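Activating signal cointegrator 1 complex subunit 2 (Homo sapiens, PDB 6YXQ) binds polyubiquitin chains, recruits the helicase subunit ASCC3 and the repair factor ALKBH3 to sites of DNA damage, and takes part in rescuing stalled ribosomes. Local coordinates at residues Q35-Y40 / W82-F87; S285-A290 / E364-R369; K322-F327 / D372-V377. One frame throughout, in Å; residues are numbered along the deposited sequence.

How the contacts relate
This N-terminal, largely helical part of ASCC2 shows how one chain can combine remote and adjoining contacts. Contact 1 comes first in sequence and joins the loop before helix 53-75 to helix 78-87; its centre lies about 51 Å from that of contact 2 and 47 Å from that of contact 3, across the centre of the chain. Contacts 2 and 3 are neighbours, with centres about 12 Å apart. Their segments alternate along the chain, and both use helix 365-374, packed against the successive helices 279-300 and 306-340. Y287 and F367 of contact 2 touch M324 of contact 3, giving one continuous helical packing unit. Beside contact 1, by contrast, the loop reaches the ASCC3 chain.

Contact 1. Residues Q35-Y40 / W82-F87; sequences QKADRY and WCQVIF
C83, in the last turns of helix 78-87, turns its side chain to the loop of residues 35-40, where its sulfur lies against the side chain of Q35; its carbonyl oxygen lies near CB of K36. With CG anti to the backbone N and the chain bent at the next bond (chi2 73°), the amide of Q84 lies beside the main chain of A37. OE1 of Q84 accepts the N-H of A37 in its own carbonyl plane, at 2.7 Å from A37 N. In return, NE2 of Q84 donates to A37 O at 3.3 Å, with that oxygen close to the amide plane although the donor stands above the plane of the A37 carbonyl. F87 closes the helix. The extended side chain of K36 runs past it, CD of K36 lying 3.7 Å from F87 CB, and NZ of K36 donates to F87 O over 3.3 Å from above the carbonyl plane. Further along the loop, R39 pairs with D69, lies over W72 in a cation-pi contact and hydrogen-bonds to Q43 of the ASCC3 chain, while D38 forms a salt bridge with K39 of that chain. The two-way bonding fixes which end of the Q84 amide is oxygen, and the lysine charge at the carboxyl end of the helix would be expected to interact favourably with the helix dipole; the loop that meets ASCC3 is thus tied to helix 78-87 by polar bonds to main-chain atoms, with apolar contacts beside them.

Contact 2. Residues S285-A290 / E364-R369; sequences SFYEAA and EKRFLR
E288 extends from helix 279-300 to the start of helix 365-374, where its carboxylate meets backbone N-H groups of the first turn. F367 N donates to E288 OE2 at 3.3 Å, approaching from above the carboxylate plane; R366 N bonds to the same oxygen, though the modelled separation is too short to be taken literally at this resolution. E364, at the N-cap position, packs closely beside E288; E288 OE1 and E364 OE1 lie 4.5 Å apart, a like-charge approach that would be expected to be mildly unfavourable. Next to this polar grip the packing is buried and aromatic. The edge of the F367 ring is directed at the face of Y287 in an offset edge-to-face pair, with centroids 5.6 Å apart and planes at 66°, and CB of F367 lies 3.7 Å from Y287 CD1. Two helices of this largely helical domain cross here, their short segments inclined at 111° with axes 8.3 Å apart, and a negative carboxylate at an amino-terminal helix end should suit the helix dipole. The hydroxyl of Y287 bonds to R320 and D370, and D370 also pairs with R366, whose guanidinium reaches E295 as well. The loose side is at exposed K365, whose CB is turned away from helix 279-300 and which adds almost nothing to the buried surface.

Contact 3. Residues K322-F327 / D372-V377; sequences KLMEIF and DALFPV
M324 and E325 of helix 306-340 meet L374 and F375, the residues at which helix 365-374 ends; the turn that links helix 365-374 to helix 377-387 thus packs against helix 306-340 of the helical domain. K322, at the start of the segment, holds E325 from one turn back: its NZ forms a salt bridge with E325 OE1, 2.9 Å away, using the syn lone pair of that oxygen. Selenomethionine M324 comes next and faces the turn. Its CB meets CD2 of L374 at 4.1 Å, and its backbone O lies 3.4 Å from CE2 of F375, approached obliquely to the ring. The rest of this side chain, poorly ordered, packs toward F367 and Y371 of helix 365-374 and toward Y287 of helix 279-300. E325 takes the other part of the ring. Its CG sits in the ring plane at the edge of F375, 3.9 Å from CZ, and the two side chains cross at about a right angle. The aromatic group reaches this place because CG of F375 stands anti to its own carbonyl carbon (chi1 -53°), which swings the ring across to the neighbouring helix, where H328 stacks on it. Across the turn itself, V377 N donates to D372 OD1 at 2.8 Å, almost straight at 177° and nearly in line with the C-O bond of the carboxylate.

Contact 1. Residues Q35-Y40 / W82-F87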
loop_
_atom_site.group_PDB
_atom_site.type_symbol
_atom_site.label_atom_id
_atom_site.label_comp_id
_atom_site.label_asym_id
_atom_site.label_seq_id
_atom_site.Cartn_x
_atom_site.Cartn_y
_atom_site.Cartn_z
ATOM N N GLN B 35 -6.164 -0.487 27.636
ATOM C CA GLN B 35 -7.193 0.289 26.959
ATOM C C GLN B 35 -7.290 -0.073 25.479
ATOM O O GLN B 35 -8.327 0.181 24.854
ATOM C CB GLN B 35 -6.949 1.797 27.113
ATOM C CG GLN B 35 -8.255 2.591 27.205
ATOM C CD GLN B 35 -8.130 4.028 26.719
ATOM O OE1 GLN B 35 -7.063 4.624 26.791
ATOM N NE2 GLN B 35 -9.228 4.586 26.216
ATOM N N LYS B 36 -6.240 -0.664 24.909
ATOM C CA LYS B 36 -6.325 -1.188 23.555
ATOM C C LYS B 36 -7.372 -2.293 23.490
ATOM O O LYS B 36 -7.628 -3.000 24.472
ATOM C CB LYS B 36 -4.962 -1.724 23.094
ATOM C CG LYS B 36 -4.846 -3.252 23.107
ATOM C CD LYS B 36 -3.422 -3.742 22.866
ATOM C CE LYS B 36 -3.344 -5.263 22.960
ATOM N NZ LYS B 36 -1.952 -5.780 22.810
ATOM N N ALA B 37 -7.997 -2.427 22.324
ATOM C CA ALA B 37 -8.970 -3.486 22.114
ATOM C C ALA B 37 -8.265 -4.811 21.841
ATOM O O ALA B 37 -7.104 -4.858 21.425
ATOM C CB ALA B 37 -9.907 -3.139 20.959
ATOM N N ASP B 38 -8.985 -5.901 22.084
ATOM C CA ASP B 38 -8.428 -7.233 21.908
ATOM C C ASP B 38 -8.637 -7.779 20.504
ATOM O O ASP B 38 -8.504 -8.990 20.300
ATOM C CB ASP B 38 -9.024 -8.203 22.933
ATOM C CG ASP B 38 -8.027 -9.261 23.378
ATOM O OD1 ASP B 38 -7.866 -10.277 22.666
ATOM O OD2 ASP B 38 -7.398 -9.069 24.439
ATOM N N ARG B 39 -8.950 -6.923 19.537
ATOM C CA ARG B 39 -9.173 -7.393 18.176
ATOM C C ARG B 39 -7.875 -7.926 17.583
ATOM O O ARG B 39 -6.888 -7.193 17.458
ATOM C CB ARG B 39 -9.725 -6.279 17.297
ATOM C CG ARG B 39 -10.093 -6.765 15.911
ATOM C CD ARG B 39 -11.003 -5.772 15.237
ATOM N NE ARG B 39 -12.212 -6.344 14.660
ATOM C CZ ARG B 39 -13.437 -5.993 15.026
ATOM N NH1 ARG B 39 -14.492 -6.549 14.448
ATOM N NH2 ARG B 39 -13.605 -5.091 15.984
ATOM N N TYR B 40 -7.886 -9.197 17.210
ATOM C CA TYR B 40 -6.760 -9.799 16.521
ATOM C C TYR B 40 -6.701 -9.308 15.078
ATOM O O TYR B 40 -7.726 -9.028 14.451
ATOM C CB TYR B 40 -6.907 -11.313 16.557
ATOM C CG TYR B 40 -5.691 -12.121 16.219
ATOM C CD1 TYR B 40 -4.713 -12.379 17.173
ATOM C CD2 TYR B 40 -5.549 -12.681 14.960
ATOM C CE1 TYR B 40 -3.607 -13.147 16.862
ATOM C CE2 TYR B 40 -4.452 -13.442 14.640
ATOM C CZ TYR B 40 -3.480 -13.670 15.588
ATOM O OH TYR B 40 -2.391 -14.444 15.261
ATOM N N TRP B 82 -5.468 5.418 18.399
ATOM C CA TRP B 82 -4.039 5.557 18.642
ATOM C C TRP B 82 -3.550 4.529 19.655
ATOM O O TRP B 82 -2.453 3.975 19.502
ATOM C CB TRP B 82 -3.727 6.981 19.097
ATOM C CG TRP B 82 -3.450 7.903 17.951
ATOM C CD1 TRP B 82 -4.254 8.906 17.489
ATOM C CD2 TRP B 82 -2.289 7.900 17.114
ATOM N NE1 TRP B 82 -3.661 9.530 16.419
ATOM C CE2 TRP B 82 -2.453 8.932 16.168
ATOM C CE3 TRP B 82 -1.121 7.129 17.077
ATOM C CZ2 TRP B 82 -1.495 9.210 15.193
ATOM C CZ3 TRP B 82 -0.171 7.406 16.107
ATOM C CH2 TRP B 82 -0.364 8.436 15.180
ATOM N N CYS B 83 -4.350 4.254 20.690
ATOM C CA CYS B 83 -4.026 3.161 21.602
ATOM C C CYS B 83 -3.839 1.860 20.837
ATOM O O CYS B 83 -2.847 1.142 21.032
ATOM C CB CYS B 83 -5.127 2.997 22.650
ATOM S SG CYS B 83 -5.154 4.251 23.929
ATOM N N GLN B 84 -4.790 1.543 19.958
ATOM C CA GLN B 84 -4.713 0.301 19.200
ATOM C C GLN B 84 -3.442 0.253 18.359
ATOM O O GLN B 84 -2.694 -0.729 18.410
ATOM C CB GLN B 84 -5.960 0.144 18.329
ATOM C CG GLN B 84 -6.159 -1.255 17.766
ATOM C CD GLN B 84 -6.600 -2.257 18.815
ATOM O OE1 GLN B 84 -7.068 -1.883 19.889
ATOM N NE2 GLN B 84 -6.453 -3.538 18.505
ATOM N N VAL B 85 -3.160 1.326 17.609
ATOM C CA VAL B 85 -2.020 1.299 16.688
ATOM C C VAL B 85 -0.704 1.222 17.450
ATOM O O VAL B 85 0.265 0.605 16.987
ATOM C CB VAL B 85 -2.040 2.507 15.728
ATOM C CG1 VAL B 85 -3.378 2.616 15.034
ATOM C CG2 VAL B 85 -1.683 3.792 16.440
ATOM N N ILE B 86 -0.642 1.834 18.631
ATOM C CA ILE B 86 0.614 1.822 19.363
ATOM C C ILE B 86 0.837 0.471 20.029
ATOM O O ILE B 86 1.956 -0.051 20.025
ATOM C CB ILE B 86 0.639 2.982 20.373
ATOM C CG1 ILE B 86 0.693 4.318 19.632
ATOM C CG2 ILE B 86 1.815 2.843 21.325
ATOM C CD1 ILE B 86 0.741 5.513 20.546
ATOM N N PHE B 87 -0.216 -0.138 20.583
ATOM C CA PHE B 87 -0.014 -1.261 21.488
ATOM C C PHE B 87 -0.322 -2.624 20.885
ATOM O O PHE B 87 0.088 -3.635 21.467
ATOM C CB PHE B 87 -0.846 -1.060 22.762
ATOM C CG PHE B 87 -0.350 0.067 23.623
ATOM C CD1 PHE B 87 0.772 -0.098 24.421
ATOM C CD2 PHE B 87 -0.984 1.296 23.614
ATOM C CE1 PHE B 87 1.239 0.935 25.198
ATOM C CE2 PHE B 87 -0.519 2.332 24.391
ATOM C CZ PHE B 87 0.593 2.152 25.184
#

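Contact 2. Residues S285-A290 / E364-R369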
loop_
_atom_site.group_PDB
_atom_site.type_symbol
_atom_site.label_atom_id
_atom_site.label_comp_id
_atom_site.label_asym_id
_atom_site.label_seq_id
_atom_site.Cartn_x
_atom_site.Cartn_y
_atom_site.Cartn_z
ATOM N N SER B 285 26.873 5.070 -14.121
ATOM C CA SER B 285 27.757 3.972 -14.490
ATOM C C SER B 285 27.008 2.647 -14.524
ATOM O O SER B 285 27.306 1.788 -15.363
ATOM C CB SER B 285 28.936 3.900 -13.530
ATOM O OG SER B 285 28.519 4.268 -12.239
ATOM N N PHE B 286 26.037 2.458 -13.623
ATOM C CA PHE B 286 25.190 1.276 -13.713
ATOM C C PHE B 286 24.456 1.240 -15.040
ATOM O O PHE B 286 24.338 0.181 -15.659
ATOM C CB PHE B 286 24.185 1.240 -12.565
ATOM C CG PHE B 286 23.129 0.184 -12.731
ATOM C CD1 PHE B 286 23.374 -1.122 -12.340
ATOM C CD2 PHE B 286 21.900 0.491 -13.293
ATOM C CE1 PHE B 286 22.412 -2.101 -12.499
ATOM C CE2 PHE B 286 20.932 -0.487 -13.458
ATOM C CZ PHE B 286 21.188 -1.782 -13.061
ATOM N N TYR B 287 23.917 2.385 -15.467
ATOM C CA TYR B 287 23.274 2.482 -16.771
ATOM C C TYR B 287 24.224 2.028 -17.868
ATOM O O TYR B 287 23.896 1.143 -18.667
ATOM C CB TYR B 287 22.812 3.925 -17.001
ATOM C CG TYR B 287 21.773 4.095 -18.086
ATOM C CD1 TYR B 287 22.149 4.260 -19.410
ATOM C CD2 TYR B 287 20.421 4.098 -17.786
ATOM C CE1 TYR B 287 21.214 4.410 -20.406
ATOM C CE2 TYR B 287 19.474 4.248 -18.778
ATOM C CZ TYR B 287 19.877 4.405 -20.091
ATOM O OH TYR B 287 18.946 4.563 -21.098
ATOM N N GLU B 288 25.432 2.588 -17.878
ATOM C CA GLU B 288 26.416 2.220 -18.893
ATOM C C GLU B 288 26.714 0.724 -18.887
ATOM O O GLU B 288 26.812 0.100 -19.948
ATOM C CB GLU B 288 27.702 3.007 -18.679
ATOM C CG GLU B 288 27.750 4.272 -19.474
ATOM C CD GLU B 288 28.105 4.039 -20.917
ATOM O OE1 GLU B 288 28.593 2.939 -21.238
ATOM O OE2 GLU B 288 27.906 4.965 -21.729
ATOM N N ALA B 289 26.885 0.134 -17.706
ATOM C CA ALA B 289 27.259 -1.276 -17.648
ATOM C C ALA B 289 26.095 -2.166 -18.056
ATOM O O ALA B 289 26.232 -3.046 -18.915
ATOM C CB ALA B 289 27.740 -1.635 -16.243
ATOM N N ALA B 290 24.931 -1.920 -17.471
ATOM C CA ALA B 290 23.816 -2.844 -17.540
ATOM C C ALA B 290 23.039 -2.698 -18.842
ATOM O O ALA B 290 22.781 -3.695 -19.527
ATOM C CB ALA B 290 22.915 -2.607 -16.330
ATOM N N GLU B 364 30.782 8.183 -19.742
ATOM C CA GLU B 364 29.605 7.318 -19.842
ATOM C C GLU B 364 28.740 7.735 -21.032
ATOM O O GLU B 364 27.622 8.236 -20.889
ATOM C CB GLU B 364 28.813 7.359 -18.543
ATOM C CG GLU B 364 29.666 7.433 -17.295
ATOM C CD GLU B 364 30.505 6.193 -17.083
ATOM O OE1 GLU B 364 30.191 5.148 -17.684
ATOM O OE2 GLU B 364 31.485 6.265 -16.315
ATOM N N LYS B 365 29.269 7.468 -22.232
ATOM C CA LYS B 365 28.727 8.094 -23.439
ATOM C C LYS B 365 27.306 7.626 -23.743
ATOM O O LYS B 365 26.464 8.429 -24.163
ATOM C CB LYS B 365 29.649 7.829 -24.626
ATOM C CG LYS B 365 31.038 8.444 -24.494
ATOM C CD LYS B 365 31.997 7.882 -25.547
ATOM C CE LYS B 365 31.668 8.394 -26.952
ATOM N NZ LYS B 365 32.615 7.880 -27.981
ATOM N N ARG B 366 27.013 6.341 -23.537
ATOM C CA ARG B 366 25.664 5.847 -23.803
ATOM C C ARG B 366 24.658 6.456 -22.835
ATOM O O ARG B 366 23.572 6.892 -23.235
ATOM C CB ARG B 366 25.628 4.321 -23.720
ATOM C CG ARG B 366 24.223 3.736 -23.636
ATOM C CD ARG B 366 23.383 4.117 -24.842
ATOM N NE ARG B 366 21.994 3.712 -24.679
ATOM C CZ ARG B 366 21.491 2.581 -25.164
ATOM N NH1 ARG B 366 22.271 1.750 -25.847
ATOM N NH2 ARG B 366 20.212 2.281 -24.969
ATOM N N PHE B 367 24.994 6.483 -21.547
ATOM C CA PHE B 367 24.121 7.153 -20.597
ATOM C C PHE B 367 24.014 8.637 -20.909
ATOM O O PHE B 367 22.934 9.223 -20.802
ATOM C CB PHE B 367 24.625 6.956 -19.174
ATOM C CG PHE B 367 24.041 7.929 -18.200
ATOM C CD1 PHE B 367 22.769 7.736 -17.693
ATOM C CD2 PHE B 367 24.750 9.053 -17.811
ATOM C CE1 PHE B 367 22.219 8.635 -16.803
ATOM C CE2 PHE B 367 24.205 9.956 -16.922
ATOM C CZ PHE B 367 22.938 9.746 -16.418
ATOM N N LEU B 368 25.131 9.270 -21.278
ATOM C CA LEU B 368 25.095 10.696 -21.571
ATOM C C LEU B 368 24.153 10.987 -22.728
ATOM O O LEU B 368 23.346 11.919 -22.668
ATOM C CB LEU B 368 26.498 11.212 -21.884
ATOM C CG LEU B 368 27.035 12.293 -20.944
ATOM C CD1 LEU B 368 28.344 12.838 -21.487
ATOM C CD2 LEU B 368 26.021 13.410 -20.738
ATOM N N ARG B 369 24.239 10.184 -23.788
ATOM C CA ARG B 369 23.420 10.406 -24.975
ATOM C C ARG B 369 21.935 10.337 -24.638
ATOM O O ARG B 369 21.171 11.259 -24.946
ATOM C CB ARG B 369 23.807 9.376 -26.037
ATOM C CG ARG B 369 22.938 9.325 -27.273
ATOM C CD ARG B 369 23.067 7.963 -27.962
ATOM N NE ARG B 369 24.359 7.320 -27.725
ATOM C CZ ARG B 369 24.591 6.023 -27.898
ATOM N NH1 ARG B 369 23.611 5.224 -28.306
ATOM N NH2 ARG B 369 25.797 5.524 -27.657
#

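Contact 3. Residues K322-F327 / D372-V377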
loop_
_atom_site.group_PDB
_atom_site.type_symbol
_atom_site.label_atom_id
_atom_site.label_comp_id
_atom_site.label_asym_id
_atom_site.label_seq_id
_atom_site.Cartn_x
_atom_site.Cartn_y
_atom_site.Cartn_z
ATOM N N LYS B 322 12.991 5.869 -15.801
ATOM C CA LYS B 322 12.895 6.206 -14.383
ATOM C C LYS B 322 14.264 6.509 -13.785
ATOM O O LYS B 322 14.385 7.374 -12.909
ATOM C CB LYS B 322 12.222 5.073 -13.612
ATOM C CG LYS B 322 10.757 4.884 -13.936
ATOM C CD LYS B 322 9.995 6.180 -13.800
ATOM C CE LYS B 322 8.713 6.149 -14.609
ATOM N NZ LYS B 322 8.081 7.491 -14.668
ATOM N N LEU B 323 15.307 5.804 -14.234
ATOM C CA LEU B 323 16.652 6.094 -13.746
ATOM C C LEU B 323 17.059 7.515 -14.102
ATOM O O LEU B 323 17.573 8.262 -13.256
ATOM C CB LEU B 323 17.658 5.092 -14.318
ATOM C CG LEU B 323 17.990 3.831 -13.516
ATOM C CD1 LEU B 323 18.593 2.758 -14.413
ATOM C CD2 LEU B 323 18.947 4.160 -12.397
HETATM N N MSE B 324 16.826 7.912 -15.348
HETATM C CA MSE B 324 17.204 9.268 -15.744
HETATM C C MSE B 324 16.375 10.335 -15.034
HETATM O O MSE B 324 16.873 11.423 -14.716
HETATM C CB MSE B 324 17.087 9.448 -17.251
HETATM C CG MSE B 324 18.337 9.051 -17.990
HETATM SE SE MSE B 324 18.060 7.410 -18.918
HETATM C CE MSE B 324 17.221 8.147 -20.510
ATOM N N GLU B 325 15.101 10.022 -14.790
ATOM C CA GLU B 325 14.262 10.950 -14.042
ATOM C C GLU B 325 14.764 11.106 -12.610
ATOM O O GLU B 325 14.772 12.216 -12.067
ATOM C CB GLU B 325 12.808 10.484 -14.077
ATOM C CG GLU B 325 12.230 10.504 -15.484
ATOM C CD GLU B 325 10.784 10.055 -15.557
ATOM O OE1 GLU B 325 10.385 9.178 -14.759
ATOM O OE2 GLU B 325 10.050 10.581 -16.423
ATOM N N ILE B 326 15.202 10.008 -11.991
ATOM C CA ILE B 326 15.820 10.094 -10.670
ATOM C C ILE B 326 17.039 11.008 -10.717
ATOM O O ILE B 326 17.204 11.911 -9.878
ATOM C CB ILE B 326 16.186 8.685 -10.166
ATOM C CG1 ILE B 326 14.922 7.882 -9.873
ATOM C CG2 ILE B 326 17.050 8.756 -8.923
ATOM C CD1 ILE B 326 15.173 6.414 -9.668
ATOM N N PHE B 327 17.922 10.764 -11.696
ATOM C CA PHE B 327 19.121 11.582 -11.869
ATOM C C PHE B 327 18.769 13.061 -11.933
ATOM O O PHE B 327 19.355 13.891 -11.222
ATOM C CB PHE B 327 19.862 11.155 -13.137
ATOM C CG PHE B 327 21.201 11.830 -13.331
ATOM C CD1 PHE B 327 21.285 13.107 -13.880
ATOM C CD2 PHE B 327 22.376 11.175 -12.995
ATOM C CE1 PHE B 327 22.513 13.724 -14.070
ATOM C CE2 PHE B 327 23.611 11.783 -13.189
ATOM C CZ PHE B 327 23.681 13.058 -13.724
ATOM N N ASP B 372 20.866 13.156 -22.155
ATOM C CA ASP B 372 20.743 14.420 -22.865
ATOM C C ASP B 372 19.496 14.438 -23.737
ATOM O O ASP B 372 18.832 15.474 -23.860
ATOM C CB ASP B 372 21.987 14.661 -23.712
ATOM C CG ASP B 372 21.978 16.016 -24.375
ATOM O OD1 ASP B 372 21.996 17.035 -23.651
ATOM O OD2 ASP B 372 21.941 16.062 -25.622
ATOM N N ALA B 373 19.163 13.300 -24.352
ATOM C CA ALA B 373 17.945 13.235 -25.148
ATOM C C ALA B 373 16.723 13.556 -24.301
ATOM O O ALA B 373 15.793 14.223 -24.773
ATOM C CB ALA B 373 17.809 11.857 -25.794
ATOM N N LEU B 374 16.711 13.102 -23.043
ATOM C CA LEU B 374 15.526 13.324 -22.207
ATOM C C LEU B 374 15.547 14.664 -21.461
ATOM O O LEU B 374 14.581 15.427 -21.534
ATOM C CB LEU B 374 15.345 12.171 -21.218
ATOM C CG LEU B 374 13.965 12.087 -20.570
ATOM C CD1 LEU B 374 12.899 11.765 -21.602
ATOM C CD2 LEU B 374 13.974 11.041 -19.476
ATOM N N PHE B 375 16.616 14.957 -20.718
ATOM C CA PHE B 375 16.818 16.243 -20.047
ATOM C C PHE B 375 18.053 16.897 -20.651
ATOM O O PHE B 375 19.176 16.658 -20.178
ATOM C CB PHE B 375 17.018 16.075 -18.543
ATOM C CG PHE B 375 15.944 15.287 -17.854
ATOM C CD1 PHE B 375 14.848 15.925 -17.300
ATOM C CD2 PHE B 375 16.051 13.913 -17.718
ATOM C CE1 PHE B 375 13.871 15.207 -16.642
ATOM C CE2 PHE B 375 15.076 13.188 -17.061
ATOM C CZ PHE B 375 13.984 13.833 -16.527
ATOM N N PRO B 376 17.899 17.731 -21.678
ATOM C CA PRO B 376 19.076 18.291 -22.364
ATOM C C PRO B 376 20.020 19.001 -21.402
ATOM O O PRO B 376 19.590 19.760 -20.529
ATOM C CB PRO B 376 18.467 19.263 -23.388
ATOM C CG PRO B 376 17.044 19.429 -22.993
ATOM C CD PRO B 376 16.645 18.150 -22.315
ATOM N N VAL B 377 21.321 18.732 -21.573
ATOM C CA VAL B 377 22.343 19.303 -20.696
ATOM C C VAL B 377 22.529 20.791 -20.975
ATOM O O VAL B 377 22.679 21.594 -20.047
ATOM C CB VAL B 377 23.671 18.538 -20.854
ATOM C CG1 VAL B 377 24.817 19.353 -20.288
ATOM C CG2 VAL B 377 23.603 17.175 -20.178
#